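Local coordinates for protein chlorite Dismutase (Nitrobacter winogradskyi, PDB 3QPI) that catalyses the heme-dependent breakdown of chlorite to chloride and molecular oxygen, at residues A[112-117]-A[166-171]; A[21-26]-A[172-177]; A[50-55]-A[137-142]. All blocks are in the same frame, centred on the assembly; numbering follows the deposited sequence.

In the fold
The three contacts belong to one alpha+beta domain of the dimeric alpha+beta barrel class, built on an antiparallel sheet. Interactions 2 and 3 lie on that sheet, centres about 13 Å apart, touching where Arg-173 packs on Phe-139. Interaction 1 joins the loops after helices 101-111 and 152-163, its centre about 17 Å from that of interaction 2 and about 20 Å from that of interaction 3; Trp-168 NE1 meets Glu-174 OE2, probably as a hydrogen bond. Along the chain, interactions 1 and 3 lie inside the loop closed by interaction 2, their segments alternating. Residues 166-171 run into strand 171-181, tying the heme's proximal side to the sheet, and interactions 1 and 3 both touch the heme.

Interaction 1. Residues A[112-117]-A[166-171]; sequences SHHIAA and EEWTYV. With HEM (protoporphyrin IX containing Fe), chain C.
Ser-112 and Glu-166 bring the two loops together, their CA atoms 5.8 Å apart, but Glu-166 gives little beyond its CB, which lies near the serine hydroxyl. Its carboxylate turns elsewhere, to a weak, long ion pair with Lys-111.

Glu-167 carries most of the contact. Its backbone N donates to Ser-112 OG at 2.8 Å, and the same hydroxyl is hydrogen-bonded to Ile-107 O; a small serine suits this place because it can link the end of helix 101-111 to the loop without pushing it away. Glu-167 CB rests on that hydroxyl as well. From there the chain runs out extended, with CG opposite the backbone N (chi1 172°), long enough to put Glu-167 OE1 2.8 Å from His-114 ND1. The N-H...O angle of 170° makes this bond nearly straight. It lies in the imidazole plane and meets OE1 on its syn side, the ring and carboxylate planes being turned 46° apart. OE2 forms a salt bridge with Lys-92, which also binds the heme, so both carboxylate oxygens are held.

Trp-168 brings its six-membered ring to the imidazole rim to rim: CZ3 lies 3.8 Å from His-114 CE1, and neither ring covers the other's face. CZ2 of the Trp-168 indole reaches the heme vinyl carbon CAC at 3.7 Å, and NE1 is hydrogen-bonded to Glu-174. Further on, Val-171 lays CG2 against one face of the indole as the chain enters strand 171-181.

The grip on His-114 ND1 fixes the rotation of the imidazole, already stacked on Phe-108, and leaves NE2 of the same ring to bind the heme iron (FE) at 2.2 Å. An axial histidine steadied by a second-shell carboxylate is the proximal heme site of chlorite dismutases.

Interaction 2. Residues A[21-26]-A[172-177]; sequences PVIGES and EREVDI
Arg-173 reaches over the end of strand 14-23 and takes hold of two carbonyls in the turn that follows. Its side chain is straight from CG to NE, with CG opposite the backbone N (chi1 -171°), and this full length carries the guanidinium to Glu-25 and Ser-26. Arg-173 NE donates to Glu-25 O at 2.7 Å, and NH2 to Ser-26 O at 3.1 Å; both oxygens lie at the guanidinium edge, near its plane. A weak second bond joins NH2 to Glu-25 O. Arginine suits the place because its flat guanidinium offers several N-H bonds along one edge, enough to serve both carbonyls. The Glu-25 side chain runs beside it, pointing the same way, but OE1 lies well out of the guanidinium plane and adds only a nearby opposite charge.

Strands 14-23 and 171-181 are neighbours in the antiparallel sheet, and the N-to-C directions of the short segments 21-23 and 172-177 lie 157° apart. Here the register slips by one residue in a classic beta bulge: Val-22 and Ile-23 both face Glu-174. Ile-23 N donates to Glu-174 O at 3.1 Å and receives a bond in return, Glu-174 N to Ile-23 O at 2.9 Å; the bond from Val-22 N is weak. Gly-24 then turns the chain with a positive phi, at a spot where a CB would clash with Glu-172 O.

The bulge swings Val-22 toward the neighbouring strand, and its two methyls part. Val-22 CG1, opposite the backbone N, lies 3.6 Å from Glu-174 OE1, while CG2 sits 3.4 Å from Asp-176 OD2. Branched and apolar, valine packs beside both acids, whose charges are met by Arg-163. Ile-23 holds CG2 between its own N and carbonyl carbon, where it can rest 3.9 Å from Glu-174 CB. One water bridges Pro-21 O and Asp-176 OD2.

Interaction 3. Residues A[50-55]-A[137-142]; sequences WQLRGV and EPFDFL. With HEM (protoporphyrin IX containing Fe), chain C.
Glu-137 bends its side chain over the backbone of strand 50-54, glutamate being long enough to fold back onto a peptide N-H. Its CB points at the strand, and Glu-137 CG comes 3.4 Å from Arg-53 O. A turn about the CB-CG bond (chi2 -84°) lays the carboxylate beside the peptide. CD lies near Arg-53 N, and Glu-137 OE1 accepts from Arg-53 N at 3.1 Å, in a bond straight at the hydrogen (165°) that arrives from above the carboxylate plane. OE1 also lies close to Leu-52 CA, whereas OE2 turns toward Arg-53 CB. Replaced by an alanine, this residue would probably leave Arg-53 N without its acceptor and open a gap beside the strand.

Next to the carboxylate, leucine fills the apolar side: Leu-52 CD2 meets Phe-139 CD2, at the ring edge, at 4.0 Å. Leu-52 CB meets Leu-142 CD1, a methyl that presses on Arg-53 C at 3.6 Å and on Gly-54, where the absence of a side chain gives it room.

Phe-141 points the other way, one ring face over the heme propionate carbon CAD. Asp-140, which with Phe-141 faces Ile-90 in a classic beta bulge, has OD2 hydrogen-bonded to Trp-97 NE1 of helix 94-98. In this dimeric alpha+beta barrel fold the contact joins strand 50-54 to the start of strand 141-147, not its sheet neighbour; Leu-52, Phe-139 and Leu-142 all pack on Pro-89 of strand 84-92.

Interaction 1. Residues A[112-117]-A[166-171]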
loop_
_atom_site.group_PDB
_atom_site.type_symbol
_atom_site.label_atom_id
_atom_site.label_comp_id
_atom_site.label_asym_id
_atom_site.label_seq_id
_atom_site.Cartn_x
_atom_site.Cartn_y
_atom_site.Cartn_z
ATOM N N SER A 112 -5.361 -2.574 16.380
ATOM C CA SER A 112 -5.763 -1.837 15.177
ATOM C C SER A 112 -6.703 -2.647 14.296
ATOM O O SER A 112 -7.326 -2.087 13.424
ATOM C CB SER A 112 -4.543 -1.389 14.361
ATOM O OG SER A 112 -3.637 -0.627 15.159
ATOM N N HIS A 113 -6.814 -3.953 14.524
ATOM C CA HIS A 113 -7.672 -4.806 13.697
ATOM C C HIS A 113 -7.478 -4.578 12.193
ATOM O O HIS A 113 -8.447 -4.561 11.418
ATOM C CB HIS A 113 -9.131 -4.571 14.046
ATOM C CG HIS A 113 -9.428 -4.728 15.501
ATOM N ND1 HIS A 113 -9.378 -5.948 16.140
ATOM C CD2 HIS A 113 -9.762 -3.818 16.446
ATOM C CE1 HIS A 113 -9.676 -5.785 17.418
ATOM N NE2 HIS A 113 -9.911 -4.502 17.629
ATOM N N HIS A 114 -6.223 -4.414 11.791
ATOM C CA HIS A 114 -5.878 -4.138 10.401
ATOM C C HIS A 114 -6.560 -5.122 9.474
ATOM O O HIS A 114 -7.101 -4.742 8.443
ATOM C CB HIS A 114 -4.363 -4.239 10.209
ATOM C CG HIS A 114 -3.885 -3.718 8.897
ATOM N ND1 HIS A 114 -2.947 -2.712 8.796
ATOM C CD2 HIS A 114 -4.193 -4.075 7.627
ATOM C CE1 HIS A 114 -2.708 -2.463 7.521
ATOM N NE2 HIS A 114 -3.455 -3.275 6.792
ATOM N N ILE A 115 -6.522 -6.395 9.834
ATOM C CA ILE A 115 -7.081 -7.400 8.965
ATOM C C ILE A 115 -8.584 -7.448 9.129
ATOM O O ILE A 115 -9.313 -7.285 8.149
ATOM C CB ILE A 115 -6.484 -8.778 9.233
ATOM C CG1 ILE A 115 -4.973 -8.742 8.957
ATOM C CG2 ILE A 115 -7.139 -9.829 8.334
ATOM C CD1 ILE A 115 -4.240 -10.073 9.182
ATOM N N ALA A 116 -9.041 -7.634 10.366
ATOM C CA ALA A 116 -10.442 -7.917 10.635
ATOM C C ALA A 116 -11.338 -6.774 10.184
ATOM O O ALA A 116 -12.428 -6.999 9.661
ATOM C CB ALA A 116 -10.656 -8.203 12.117
ATOM N N ALA A 117 -10.881 -5.544 10.380
ATOM C CA ALA A 117 -11.684 -4.401 9.988
ATOM C C ALA A 117 -11.600 -4.104 8.489
ATOM O O ALA A 117 -12.402 -3.333 7.973
ATOM C CB ALA A 117 -11.291 -3.170 10.788
ATOM N N GLU A 166 -4.053 2.863 16.066
ATOM C CA GLU A 166 -2.816 2.906 16.849
ATOM C C GLU A 166 -1.625 2.500 15.958
ATOM O O GLU A 166 -0.532 3.072 16.067
ATOM C CB GLU A 166 -2.917 1.987 18.067
ATOM C CG GLU A 166 -1.693 2.029 18.997
ATOM C CD GLU A 166 -1.873 1.180 20.258
ATOM O OE1 GLU A 166 -3.026 1.042 20.716
ATOM O OE2 GLU A 166 -0.864 0.641 20.791
ATOM N N GLU A 167 -1.838 1.518 15.081
ATOM C CA GLU A 167 -0.798 1.154 14.140
ATOM C C GLU A 167 -0.270 2.398 13.423
ATOM O O GLU A 167 0.939 2.562 13.274
ATOM C CB GLU A 167 -1.287 0.138 13.112
ATOM C CG GLU A 167 -0.246 -0.092 11.995
ATOM C CD GLU A 167 -0.618 -1.207 11.021
ATOM O OE1 GLU A 167 -1.764 -1.691 11.077
ATOM O OE2 GLU A 167 0.251 -1.618 10.212
ATOM N N TRP A 168 -1.166 3.281 12.994
ATOM C CA TRP A 168 -0.742 4.417 12.194
ATOM C C TRP A 168 -0.004 5.510 12.963
ATOM O O TRP A 168 0.628 6.367 12.336
ATOM C CB TRP A 168 -1.896 5.021 11.383
ATOM C CG TRP A 168 -1.688 4.723 9.882
ATOM C CD1 TRP A 168 -1.243 5.587 8.914
ATOM C CD2 TRP A 168 -1.865 3.451 9.232
ATOM N NE1 TRP A 168 -1.161 4.934 7.694
ATOM C CE2 TRP A 168 -1.545 3.628 7.863
ATOM C CE3 TRP A 168 -2.293 2.190 9.672
ATOM C CZ2 TRP A 168 -1.634 2.587 6.932
ATOM C CZ3 TRP A 168 -2.390 1.155 8.744
ATOM C CH2 TRP A 168 -2.048 1.361 7.391
ATOM N N THR A 169 -0.058 5.474 14.300
ATOM C CA THR A 169 0.677 6.455 15.089
ATOM C C THR A 169 2.166 6.240 14.911
ATOM O O THR A 169 2.961 7.125 15.219
ATOM C CB THR A 169 0.344 6.397 16.612
ATOM O OG1 THR A 169 0.737 5.128 17.134
ATOM C CG2 THR A 169 -1.143 6.611 16.868
ATOM N N TYR A 170 2.548 5.065 14.408
ATOM C CA TYR A 170 3.949 4.775 14.132
ATOM C C TYR A 170 4.410 5.136 12.699
ATOM O O TYR A 170 5.588 4.949 12.359
ATOM C CB TYR A 170 4.229 3.285 14.376
ATOM C CG TYR A 170 4.074 2.873 15.816
ATOM C CD1 TYR A 170 5.144 2.972 16.713
ATOM C CD2 TYR A 170 2.865 2.383 16.287
ATOM C CE1 TYR A 170 5.004 2.598 18.060
ATOM C CE2 TYR A 170 2.713 2.011 17.638
ATOM C CZ TYR A 170 3.787 2.117 18.504
ATOM O OH TYR A 170 3.625 1.749 19.815
ATOM N N VAL A 171 3.507 5.633 11.854
ATOM C CA VAL A 171 3.911 6.032 10.499
ATOM C C VAL A 171 4.533 7.424 10.501
ATOM O O VAL A 171 3.932 8.368 10.987
ATOM C CB VAL A 171 2.728 5.996 9.515
ATOM C CG1 VAL A 171 3.129 6.581 8.154
ATOM C CG2 VAL A 171 2.230 4.578 9.366
HETATM C CHA HEM C . -0.129 -5.363 5.822
HETATM C CHB HEM C . -4.598 -6.667 4.712
HETATM C CHC HEM C . -5.524 -2.159 3.140
HETATM C CHD HEM C . -1.196 -0.855 4.525
HETATM C C1A HEM C . -1.277 -6.051 5.619
HETATM C C2A HEM C . -1.380 -7.469 5.928
HETATM C C3A HEM C . -2.624 -7.883 5.616
HETATM C C4A HEM C . -3.323 -6.703 5.113
HETATM C CMA HEM C . -3.193 -9.337 5.804
HETATM C CAA HEM C . -0.207 -8.244 6.548
HETATM C CBA HEM C . 0.634 -9.019 5.544
HETATM C CGA HEM C . 1.594 -9.856 6.365
HETATM O O1A HEM C . 2.792 -9.519 6.311
HETATM O O2A HEM C . 1.180 -10.820 7.085
HETATM C C1B HEM C . -5.155 -5.548 4.195
HETATM C C2B HEM C . -6.455 -5.573 3.572
HETATM C C3B HEM C . -6.685 -4.354 3.106
HETATM C C4B HEM C . -5.562 -3.502 3.445
HETATM C CMB HEM C . -7.410 -6.782 3.398
HETATM C CAB HEM C . -7.987 -3.962 2.372
HETATM C CBB HEM C . -7.912 -3.339 1.194
HETATM C C1C HEM C . -4.461 -1.381 3.390
HETATM C C2C HEM C . -4.289 0.040 3.088
HETATM C C3C HEM C . -3.050 0.362 3.456
HETATM C C4C HEM C . -2.449 -0.829 4.029
HETATM C CMC HEM C . -5.343 0.930 2.387
HETATM C CAC HEM C . -2.310 1.709 3.407
HETATM C CBC HEM C . -3.013 2.849 3.448
HETATM C C1D HEM C . -0.493 -1.910 4.950
HETATM C C2D HEM C . 0.872 -1.822 5.408
HETATM C C3D HEM C . 1.186 -3.258 5.804
HETATM C C4D HEM C . -0.018 -4.018 5.566
HETATM C CMD HEM C . 1.847 -0.601 5.491
HETATM C CAD HEM C . 2.503 -3.798 6.378
HETATM C CBD HEM C . 2.340 -3.772 7.906
HETATM C CGD HEM C . 3.661 -4.124 8.552
HETATM O O1D HEM C . 4.220 -5.188 8.201
HETATM O O2D HEM C . 4.155 -3.345 9.415
HETATM N NA HEM C . -2.490 -5.575 5.090
HETATM N NB HEM C . -4.609 -4.268 4.114
HETATM N NC HEM C . -3.327 -1.876 3.971
HETATM N ND HEM C . -1.001 -3.216 5.067
HETATM FE FE HEM C . -2.838 -3.574 4.713
#

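Interaction 2. Residues A[21-26]-A[172-177]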
loop_
_atom_site.group_PDB
_atom_site.type_symbol
_atom_site.label_atom_id
_atom_site.label_comp_id
_atom_site.label_asym_id
_atom_site.label_seq_id
_atom_site.Cartn_x
_atom_site.Cartn_y
_atom_site.Cartn_z
ATOM N N PRO A 21 0.580 15.066 -0.148
ATOM C CA PRO A 21 1.294 14.786 1.103
ATOM C C PRO A 21 0.393 14.092 2.103
ATOM O O PRO A 21 -0.821 14.316 2.062
ATOM C CB PRO A 21 1.660 16.179 1.619
ATOM C CG PRO A 21 1.581 17.072 0.429
ATOM C CD PRO A 21 0.469 16.512 -0.397
ATOM N N VAL A 22 0.949 13.243 2.965
ATOM C CA VAL A 22 0.166 12.741 4.093
ATOM C C VAL A 22 0.893 12.963 5.423
ATOM O O VAL A 22 0.383 13.666 6.299
ATOM C CB VAL A 22 -0.182 11.270 3.949
ATOM C CG1 VAL A 22 -0.963 10.811 5.172
ATOM C CG2 VAL A 22 -0.949 11.042 2.651
ATOM N N ILE A 23 2.064 12.354 5.596
ATOM C CA ILE A 23 2.955 12.811 6.644
ATOM C C ILE A 23 4.385 12.831 6.150
ATOM O O ILE A 23 4.785 11.986 5.355
ATOM C CB ILE A 23 2.802 12.034 7.986
ATOM C CG1 ILE A 23 3.772 12.609 9.020
ATOM C CG2 ILE A 23 3.040 10.560 7.811
ATOM C CD1 ILE A 23 3.469 12.218 10.478
ATOM N N GLY A 24 5.142 13.825 6.611
ATOM C CA GLY A 24 6.513 13.997 6.169
ATOM C C GLY A 24 6.571 14.368 4.692
ATOM O O GLY A 24 5.589 14.777 4.098
ATOM N N GLU A 25 7.737 14.203 4.093
ATOM C CA GLU A 25 7.997 14.732 2.768
ATOM C C GLU A 25 7.223 13.971 1.683
ATOM O O GLU A 25 7.148 12.751 1.685
ATOM C CB GLU A 25 9.497 14.678 2.519
ATOM C CG GLU A 25 9.948 15.247 1.204
ATOM C CD GLU A 25 11.446 15.058 1.012
ATOM O OE1 GLU A 25 11.909 15.027 -0.149
ATOM O OE2 GLU A 25 12.160 14.925 2.034
ATOM N N SER A 26 6.644 14.722 0.761
ATOM C CA SER A 26 5.849 14.167 -0.318
ATOM C C SER A 26 6.758 13.779 -1.481
ATOM O O SER A 26 7.960 13.585 -1.309
ATOM C CB SER A 26 4.804 15.199 -0.748
ATOM O OG SER A 26 3.862 14.662 -1.658
ATOM N N GLU A 172 5.732 7.556 9.960
ATOM C CA GLU A 172 6.428 8.836 10.005
ATOM C C GLU A 172 6.626 9.456 8.626
ATOM O O GLU A 172 7.016 10.620 8.516
ATOM C CB GLU A 172 7.786 8.690 10.710
ATOM C CG GLU A 172 8.829 7.886 9.927
ATOM C CD GLU A 172 10.158 7.796 10.673
ATOM O OE1 GLU A 172 11.211 7.628 10.029
ATOM O OE2 GLU A 172 10.147 7.897 11.920
ATOM N N ARG A 173 6.395 8.676 7.577
ATOM C CA ARG A 173 6.316 9.241 6.245
ATOM C C ARG A 173 5.308 8.454 5.419
ATOM O O ARG A 173 5.276 7.230 5.476
ATOM C CB ARG A 173 7.682 9.273 5.557
ATOM C CG ARG A 173 7.686 10.051 4.249
ATOM C CD ARG A 173 9.067 10.098 3.573
ATOM N NE ARG A 173 9.002 10.863 2.321
ATOM C CZ ARG A 173 9.897 10.809 1.331
ATOM N NH1 ARG A 173 10.969 10.033 1.429
ATOM N NH2 ARG A 173 9.717 11.543 0.229
ATOM N N GLU A 174 4.500 9.173 4.641
ATOM C CA GLU A 174 3.428 8.573 3.877
ATOM C C GLU A 174 2.976 9.531 2.797
ATOM O O GLU A 174 2.788 10.716 3.048
ATOM C CB GLU A 174 2.254 8.243 4.803
ATOM C CG GLU A 174 1.053 7.621 4.124
ATOM C CD GLU A 174 0.054 7.105 5.129
ATOM O OE1 GLU A 174 0.076 7.588 6.274
ATOM O OE2 GLU A 174 -0.731 6.199 4.805
ATOM N N VAL A 175 2.795 9.017 1.587
ATOM C CA VAL A 175 2.408 9.860 0.476
ATOM C C VAL A 175 1.212 9.221 -0.216
ATOM O O VAL A 175 1.123 7.998 -0.320
ATOM C CB VAL A 175 3.561 10.039 -0.535
ATOM C CG1 VAL A 175 3.155 11.018 -1.652
ATOM C CG2 VAL A 175 4.837 10.502 0.181
ATOM N N ASP A 176 0.295 10.062 -0.668
ATOM C CA ASP A 176 -0.893 9.609 -1.358
ATOM C C ASP A 176 -0.750 9.793 -2.888
ATOM O O ASP A 176 -0.775 10.920 -3.398
ATOM C CB ASP A 176 -2.113 10.384 -0.833
ATOM C CG ASP A 176 -2.941 9.574 0.150
ATOM O OD1 ASP A 176 -2.786 8.337 0.202
ATOM O OD2 ASP A 176 -3.754 10.175 0.876
ATOM N N ILE A 177 -0.571 8.688 -3.610
ATOM C CA ILE A 177 -0.590 8.720 -5.075
ATOM C C ILE A 177 -1.849 8.031 -5.602
ATOM O O ILE A 177 -2.160 6.908 -5.194
ATOM C CB ILE A 177 0.669 8.047 -5.654
ATOM C CG1 ILE A 177 1.926 8.694 -5.058
ATOM C CG2 ILE A 177 0.690 8.167 -7.184
ATOM C CD1 ILE A 177 3.177 7.962 -5.347
HETATM O O HOH W 1 -3.396 12.898 1.206
HETATM O O HOH W 2 3.657 13.305 2.441
#

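Interaction 3. Residues A[50-55]-A[137-142]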
loop_
_atom_site.group_PDB
_atom_site.type_symbol
_atom_site.label_atom_id
_atom_site.label_comp_id
_atom_site.label_asym_id
_atom_site.label_seq_id
_atom_site.Cartn_x
_atom_site.Cartn_y
_atom_site.Cartn_z
ATOM N N TRP A 50 10.657 10.603 -9.693
ATOM C CA TRP A 50 10.977 9.709 -8.590
ATOM C C TRP A 50 10.883 8.287 -9.067
ATOM O O TRP A 50 10.248 8.013 -10.093
ATOM C CB TRP A 50 10.041 9.910 -7.384
ATOM C CG TRP A 50 8.571 10.073 -7.705
ATOM C CD1 TRP A 50 7.906 11.247 -7.864
ATOM C CD2 TRP A 50 7.596 9.033 -7.887
ATOM N NE1 TRP A 50 6.582 11.009 -8.136
ATOM C CE2 TRP A 50 6.367 9.657 -8.157
ATOM C CE3 TRP A 50 7.649 7.636 -7.847
ATOM C CZ2 TRP A 50 5.194 8.941 -8.378
ATOM C CZ3 TRP A 50 6.490 6.922 -8.069
ATOM C CH2 TRP A 50 5.274 7.577 -8.324
ATOM N N GLN A 51 11.520 7.395 -8.321
ATOM C CA GLN A 51 11.494 5.967 -8.589
ATOM C C GLN A 51 11.605 5.214 -7.272
ATOM O O GLN A 51 12.425 5.554 -6.424
ATOM C CB GLN A 51 12.657 5.579 -9.497
ATOM C CG GLN A 51 12.567 4.162 -10.032
ATOM C CD GLN A 51 13.653 3.880 -11.054
ATOM O OE1 GLN A 51 14.844 3.882 -10.728
ATOM N NE2 GLN A 51 13.254 3.657 -12.302
ATOM N N LEU A 52 10.788 4.181 -7.118
ATOM C CA LEU A 52 10.634 3.495 -5.855
ATOM C C LEU A 52 10.609 1.996 -6.089
ATOM O O LEU A 52 10.015 1.544 -7.050
ATOM C CB LEU A 52 9.311 3.917 -5.232
ATOM C CG LEU A 52 9.212 5.384 -4.806
ATOM C CD1 LEU A 52 7.834 5.640 -4.260
ATOM C CD2 LEU A 52 10.249 5.718 -3.762
ATOM N N ARG A 53 11.246 1.222 -5.217
ATOM C CA ARG A 53 11.365 -0.227 -5.429
ATOM C C ARG A 53 10.981 -1.003 -4.187
ATOM O O ARG A 53 11.209 -0.554 -3.053
ATOM C CB ARG A 53 12.795 -0.597 -5.820
ATOM C CG ARG A 53 13.306 0.229 -6.965
ATOM C CD ARG A 53 14.778 -0.000 -7.242
ATOM N NE ARG A 53 15.246 0.886 -8.310
ATOM C CZ ARG A 53 15.818 0.475 -9.441
ATOM N NH1 ARG A 53 16.032 -0.818 -9.671
ATOM N NH2 ARG A 53 16.204 1.365 -10.347
ATOM N N GLY A 54 10.415 -2.182 -4.404
ATOM C CA GLY A 54 10.015 -3.029 -3.298
ATOM C C GLY A 54 9.864 -4.474 -3.727
ATOM O O GLY A 54 9.927 -4.796 -4.914
ATOM N N VAL A 55 9.633 -5.348 -2.757
ATOM C CA VAL A 55 9.650 -6.778 -3.019
ATOM C C VAL A 55 8.418 -7.414 -2.413
ATOM O O VAL A 55 8.144 -7.220 -1.238
ATOM C CB VAL A 55 10.915 -7.434 -2.375
ATOM C CG1 VAL A 55 10.863 -8.936 -2.505
ATOM C CG2 VAL A 55 12.178 -6.896 -3.016
ATOM N N GLU A 137 15.493 1.475 0.923
ATOM C CA GLU A 137 14.625 2.484 0.341
ATOM C C GLU A 137 14.182 3.460 1.414
ATOM O O GLU A 137 14.142 3.107 2.590
ATOM C CB GLU A 137 13.420 1.825 -0.329
ATOM C CG GLU A 137 13.787 1.154 -1.657
ATOM C CD GLU A 137 13.784 2.135 -2.832
ATOM O OE1 GLU A 137 12.774 2.837 -3.049
ATOM O OE2 GLU A 137 14.792 2.206 -3.552
ATOM N N PRO A 138 13.858 4.699 1.011
ATOM C CA PRO A 138 13.339 5.729 1.924
ATOM C C PRO A 138 11.932 5.424 2.483
ATOM O O PRO A 138 11.442 6.142 3.358
ATOM C CB PRO A 138 13.308 6.988 1.057
ATOM C CG PRO A 138 13.174 6.471 -0.344
ATOM C CD PRO A 138 13.949 5.178 -0.381
ATOM N N PHE A 139 11.280 4.385 1.981
ATOM C CA PHE A 139 10.039 3.926 2.602
ATOM C C PHE A 139 10.256 2.507 3.058
ATOM O O PHE A 139 11.246 1.886 2.677
ATOM C CB PHE A 139 8.873 4.012 1.619
ATOM C CG PHE A 139 8.535 5.421 1.233
ATOM C CD1 PHE A 139 7.683 6.191 2.037
ATOM C CD2 PHE A 139 9.092 5.996 0.080
ATOM C CE1 PHE A 139 7.379 7.510 1.685
ATOM C CE2 PHE A 139 8.796 7.314 -0.279
ATOM C CZ PHE A 139 7.933 8.074 0.529
ATOM N N ASP A 140 9.346 2.006 3.886
ATOM C CA ASP A 140 9.401 0.633 4.365
ATOM C C ASP A 140 8.482 -0.262 3.547
ATOM O O ASP A 140 8.755 -1.440 3.357
ATOM C CB ASP A 140 8.999 0.554 5.851
ATOM C CG ASP A 140 9.989 1.260 6.767
ATOM O OD1 ASP A 140 11.133 1.454 6.329
ATOM O OD2 ASP A 140 9.627 1.612 7.917
ATOM N N PHE A 141 7.370 0.287 3.081
ATOM C CA PHE A 141 6.448 -0.501 2.288
ATOM C C PHE A 141 5.980 0.315 1.099
ATOM O O PHE A 141 5.920 1.536 1.169
ATOM C CB PHE A 141 5.229 -0.902 3.124
ATOM C CG PHE A 141 5.576 -1.472 4.463
ATOM C CD1 PHE A 141 5.986 -2.795 4.579
ATOM C CD2 PHE A 141 5.496 -0.685 5.617
ATOM C CE1 PHE A 141 6.323 -3.329 5.840
ATOM C CE2 PHE A 141 5.839 -1.213 6.859
ATOM C CZ PHE A 141 6.234 -2.543 6.968
ATOM N N LEU A 142 5.651 -0.372 0.012
ATOM C CA LEU A 142 4.889 0.221 -1.076
ATOM C C LEU A 142 3.582 -0.551 -1.118
ATOM O O LEU A 142 3.576 -1.774 -1.296
ATOM C CB LEU A 142 5.632 0.112 -2.405
ATOM C CG LEU A 142 7.062 0.684 -2.424
ATOM C CD1 LEU A 142 7.730 0.493 -3.792
ATOM C CD2 LEU A 142 7.041 2.152 -2.064
HETATM C CHA HEM C . -0.129 -5.363 5.822
HETATM C CHB HEM C . -4.598 -6.667 4.712
HETATM C CHC HEM C . -5.524 -2.159 3.140
HETATM C CHD HEM C . -1.196 -0.855 4.525
HETATM C C1A HEM C . -1.277 -6.051 5.619
HETATM C C2A HEM C . -1.380 -7.469 5.928
HETATM C C3A HEM C . -2.624 -7.883 5.616
HETATM C C4A HEM C . -3.323 -6.703 5.113
HETATM C CMA HEM C . -3.193 -9.337 5.804
HETATM C CAA HEM C . -0.207 -8.244 6.548
HETATM C CBA HEM C . 0.634 -9.019 5.544
HETATM C CGA HEM C . 1.594 -9.856 6.365
HETATM O O1A HEM C . 2.792 -9.519 6.311
HETATM O O2A HEM C . 1.180 -10.820 7.085
HETATM C C1B HEM C . -5.155 -5.548 4.195
HETATM C C2B HEM C . -6.455 -5.573 3.572
HETATM C C3B HEM C . -6.685 -4.354 3.106
HETATM C C4B HEM C . -5.562 -3.502 3.445
HETATM C CMB HEM C . -7.410 -6.782 3.398
HETATM C CAB HEM C . -7.987 -3.962 2.372
HETATM C CBB HEM C . -7.912 -3.339 1.194
HETATM C C1C HEM C . -4.461 -1.381 3.390
HETATM C C2C HEM C . -4.289 0.040 3.088
HETATM C C3C HEM C . -3.050 0.362 3.456
HETATM C C4C HEM C . -2.449 -0.829 4.029
HETATM C CMC HEM C . -5.343 0.930 2.387
HETATM C CAC HEM C . -2.310 1.709 3.407
HETATM C CBC HEM C . -3.013 2.849 3.448
HETATM C C1D HEM C . -0.493 -1.910 4.950
HETATM C C2D HEM C . 0.872 -1.822 5.408
HETATM C C3D HEM C . 1.186 -3.258 5.804
HETATM C C4D HEM C . -0.018 -4.018 5.566
HETATM C CMD HEM C . 1.847 -0.601 5.491
HETATM C CAD HEM C . 2.503 -3.798 6.378
HETATM C CBD HEM C . 2.340 -3.772 7.906
HETATM C CGD HEM C . 3.661 -4.124 8.552
HETATM O O1D HEM C . 4.220 -5.188 8.201
HETATM O O2D HEM C . 4.155 -3.345 9.415
HETATM N NA HEM C . -2.490 -5.575 5.090
HETATM N NB HEM C . -4.609 -4.268 4.114
HETATM N NC HEM C . -3.327 -1.876 3.971
HETATM N ND HEM C . -1.001 -3.216 5.067
HETATM FE FE HEM C . -2.838 -3.574 4.713
#